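Local coordinates for protein inorganic pyrophosphatase (Shewanella sp. AS-11, PDB 6LL8) that probably hydrolyses diphosphate to two phosphates, using divalent metal ions such as manganese or magnesium, at residues His9-Ser14 with Arg201-Phe206. Numbering follows the deposited sequence.
Sequences HKIPDS and RDFKDF. With MG (magnesium ion), chain C; MG (magnesium ion), chain F; 2PN (imidodiphosphoric acid), chain I.
Oxygen O1 on the first phosphorus (P1) of the imidodiphosphate is held from both segments: K204 NZ donates a hydrogen bond to it at 2.7 Å, while a magnesium ion bound by H9 NE2 and both carboxylate oxygens of D13 takes it as a ligand at 2.0 Å. The same ammonium also donates to O4 on the second phosphorus, and the lysine chain, extended beyond CG, carries it across the gap to straddle the two halves of the substrate analogue. On the way its CE lies over one face of the H9 imidazole, 3.8 Å from the centroid, a CH-pi contact in which the two side chains meet at about a right angle. ND1 fixes the rotation of that ring by donating to K10 O at 2.9 Å; K10 O lies nearly in the ring plane, while ND1 stands above the carbonyl plane, which leaves NE2 turned to the metal. D13 OD2 serves a second magnesium as well; D73 completes the protein ligands of the first ion and D147 those of the second. Away from the metals, I11 lays CG2 against R201 O, and its CD1 lies 4.0 Å from F203 CB, CD1 standing at the edge of that phenyl ring. No direct hydrogen bond joins the segments; instead, single waters link K10 O to F203 O and D13 OD2 to D202 OD1, the latter oxygen also salt-bridged to R294. Such a water-bridged seam, with metals and ligand held between its two sides, illustrates the family II pyrophosphatase active site, built between the DHH and DHHA2 domains.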
loop_
_atom_site.group_PDB
_atom_site.type_symbol
_atom_site.label_atom_id
_atom_site.label_comp_id
_atom_site.label_asym_id
_atom_site.label_seq_id
_atom_site.Cartn_x
_atom_site.Cartn_y
_atom_site.Cartn_z
ATOM N N HIS A 9 -2.876 -2.902 -6.041
ATOM C CA HIS A 9 -4.108 -2.170 -5.723
ATOM C C HIS A 9 -4.272 -0.917 -6.562
ATOM O O HIS A 9 -3.297 -0.288 -6.988
ATOM C CB HIS A 9 -4.247 -1.888 -4.217
ATOM C CG HIS A 9 -3.100 -1.246 -3.504
ATOM N ND1 HIS A 9 -2.777 0.098 -3.612
ATOM C CD2 HIS A 9 -2.225 -1.766 -2.608
ATOM C CE1 HIS A 9 -1.712 0.322 -2.804
ATOM N NE2 HIS A 9 -1.352 -0.794 -2.181
ATOM N N LYS A 10 -5.528 -0.486 -6.678
ATOM C CA LYS A 10 -5.846 0.877 -7.089
ATOM C C LYS A 10 -5.013 1.847 -6.264
ATOM O O LYS A 10 -4.759 1.605 -5.094
ATOM C CB LYS A 10 -7.334 1.146 -6.906
ATOM C CG LYS A 10 -8.264 0.558 -7.947
ATOM C CD LYS A 10 -9.697 0.995 -7.775
ATOM C CE LYS A 10 -10.562 0.627 -8.953
ATOM N NZ LYS A 10 -11.921 1.182 -8.713
ATOM N N ILE A 11 -4.640 2.948 -6.891
ATOM C CA ILE A 11 -3.761 3.950 -6.239
ATOM C C ILE A 11 -2.514 3.212 -5.771
ATOM O O ILE A 11 -2.221 3.026 -4.585
ATOM C CB ILE A 11 -4.461 4.775 -5.154
ATOM C CG1 ILE A 11 -5.737 5.391 -5.767
ATOM C CG2 ILE A 11 -3.497 5.840 -4.630
ATOM C CD1 ILE A 11 -6.498 6.271 -4.867
ATOM N N PRO A 12 -1.751 2.665 -6.726
ATOM C CA PRO A 12 -0.661 1.760 -6.354
ATOM C C PRO A 12 0.436 2.509 -5.609
ATOM O O PRO A 12 0.791 3.631 -5.940
ATOM C CB PRO A 12 -0.155 1.257 -7.690
ATOM C CG PRO A 12 -0.567 2.294 -8.691
ATOM C CD PRO A 12 -1.918 2.787 -8.183
ATOM N N ASP A 13 1.050 1.784 -4.688
ATOM C CA ASP A 13 2.266 2.205 -3.989
ATOM C C ASP A 13 3.449 1.384 -4.481
ATOM O O ASP A 13 3.334 0.566 -5.410
ATOM C CB ASP A 13 2.047 2.131 -2.503
ATOM C CG ASP A 13 1.593 0.761 -2.011
ATOM O OD1 ASP A 13 1.678 -0.241 -2.760
ATOM O OD2 ASP A 13 1.130 0.656 -0.849
ATOM N N SER A 14 4.599 1.593 -3.883
ATOM C CA SER A 14 5.823 0.931 -4.335
ATOM C C SER A 14 5.678 -0.582 -4.236
ATOM O O SER A 14 6.188 -1.288 -5.122
ATOM C CB SER A 14 7.029 1.452 -3.606
ATOM O OG SER A 14 7.204 2.819 -3.865
ATOM N N ARG A 201 -3.111 10.481 -2.615
ATOM C CA ARG A 201 -1.790 9.917 -2.964
ATOM C C ARG A 201 -1.657 8.470 -2.481
ATOM O O ARG A 201 -1.016 7.684 -3.183
ATOM C CB ARG A 201 -0.694 10.771 -2.344
ATOM C CG ARG A 201 0.700 10.203 -2.547
ATOM C CD ARG A 201 1.744 11.262 -2.524
ATOM N NE ARG A 201 1.655 12.090 -3.714
ATOM C CZ ARG A 201 2.282 13.252 -3.834
ATOM N NH1 ARG A 201 3.006 13.715 -2.833
ATOM N NH2 ARG A 201 2.134 13.954 -4.931
ATOM N N ASP A 202 -2.178 8.169 -1.305
ATOM C CA ASP A 202 -2.026 6.840 -0.688
ATOM C C ASP A 202 -3.339 6.508 -0.017
ATOM O O ASP A 202 -3.402 6.415 1.222
ATOM C CB ASP A 202 -0.849 6.837 0.260
ATOM C CG ASP A 202 -0.529 5.540 0.945
ATOM O OD1 ASP A 202 -1.115 4.516 0.548
ATOM O OD2 ASP A 202 0.388 5.597 1.825
ATOM N N PHE A 203 -4.357 6.392 -0.833
ATOM C CA PHE A 203 -5.760 6.327 -0.413
ATOM C C PHE A 203 -6.359 4.995 -0.782
ATOM O O PHE A 203 -6.127 4.530 -1.906
ATOM C CB PHE A 203 -6.511 7.471 -1.098
ATOM C CG PHE A 203 -7.978 7.531 -0.760
ATOM C CD1 PHE A 203 -8.886 6.816 -1.521
ATOM C CD2 PHE A 203 -8.415 8.282 0.316
ATOM C CE1 PHE A 203 -10.233 6.868 -1.218
ATOM C CE2 PHE A 203 -9.773 8.300 0.629
ATOM C CZ PHE A 203 -10.659 7.590 -0.141
ATOM N N LYS A 204 -7.124 4.419 0.135
ATOM C CA LYS A 204 -7.827 3.159 -0.096
ATOM C C LYS A 204 -9.249 3.260 0.418
ATOM O O LYS A 204 -9.482 3.794 1.502
ATOM C CB LYS A 204 -7.139 2.005 0.623
ATOM C CG LYS A 204 -5.737 1.716 0.095
ATOM C CD LYS A 204 -5.061 0.625 0.905
ATOM C CE LYS A 204 -3.663 0.316 0.384
ATOM N NZ LYS A 204 -3.033 -0.737 1.196
ATOM N N ASP A 205 -10.170 2.702 -0.339
ATOM C CA ASP A 205 -11.550 2.473 0.104
ATOM C C ASP A 205 -11.664 1.073 0.688
ATOM O O ASP A 205 -11.064 0.104 0.179
ATOM C CB ASP A 205 -12.552 2.659 -1.023
ATOM C CG ASP A 205 -12.964 4.090 -1.271
ATOM O OD1 ASP A 205 -13.131 4.830 -0.279
ATOM O OD2 ASP A 205 -13.132 4.473 -2.439
ATOM N N PHE A 206 -12.484 0.977 1.708
ATOM C CA PHE A 206 -12.818 -0.263 2.424
ATOM C C PHE A 206 -14.322 -0.379 2.507
ATOM O O PHE A 206 -14.998 0.581 2.894
ATOM C CB PHE A 206 -12.254 -0.236 3.842
ATOM C CG PHE A 206 -10.750 -0.171 3.868
ATOM C CD1 PHE A 206 -10.094 1.048 3.808
ATOM C CD2 PHE A 206 -9.992 -1.327 3.878
ATOM C CE1 PHE A 206 -8.720 1.121 3.773
ATOM C CE2 PHE A 206 -8.610 -1.253 3.873
ATOM C CZ PHE A 206 -7.970 -0.032 3.800
HETATM MG MG MG C . 0.461 -1.296 -1.008
HETATM MG MG MG F . 2.859 0.041 0.741
HETATM P P1 2PN I . 0.301 -1.391 2.095
HETATM O O1 2PN I . -0.422 -1.361 0.751
HETATM O O2 2PN I . 1.205 -0.202 2.286
HETATM O O3 2PN I . 1.027 -2.709 2.291
HETATM N N1 2PN I . -0.864 -1.324 3.255
HETATM P P2 2PN I . -1.350 -0.195 4.356
HETATM O O4 2PN I . -2.856 -0.079 4.139
HETATM O O5 2PN I . -0.651 1.109 4.039
HETATM O O6 2PN I . -1.016 -0.722 5.730
HETATM O O HOH W 1 -6.862 2.242 -3.381
HETATM O O HOH W 2 -0.935 3.647 -2.046
HETATM O O HOH W 3 -3.617 3.106 -2.291
HETATM O O HOH W 4 0.631 5.461 -2.998
HETATM O O HOH W 5 0.049 2.162 1.200
HETATM O O HOH W 6 2.874 2.081 1.966
HETATM O O HOH W 7 4.704 0.578 -0.711
#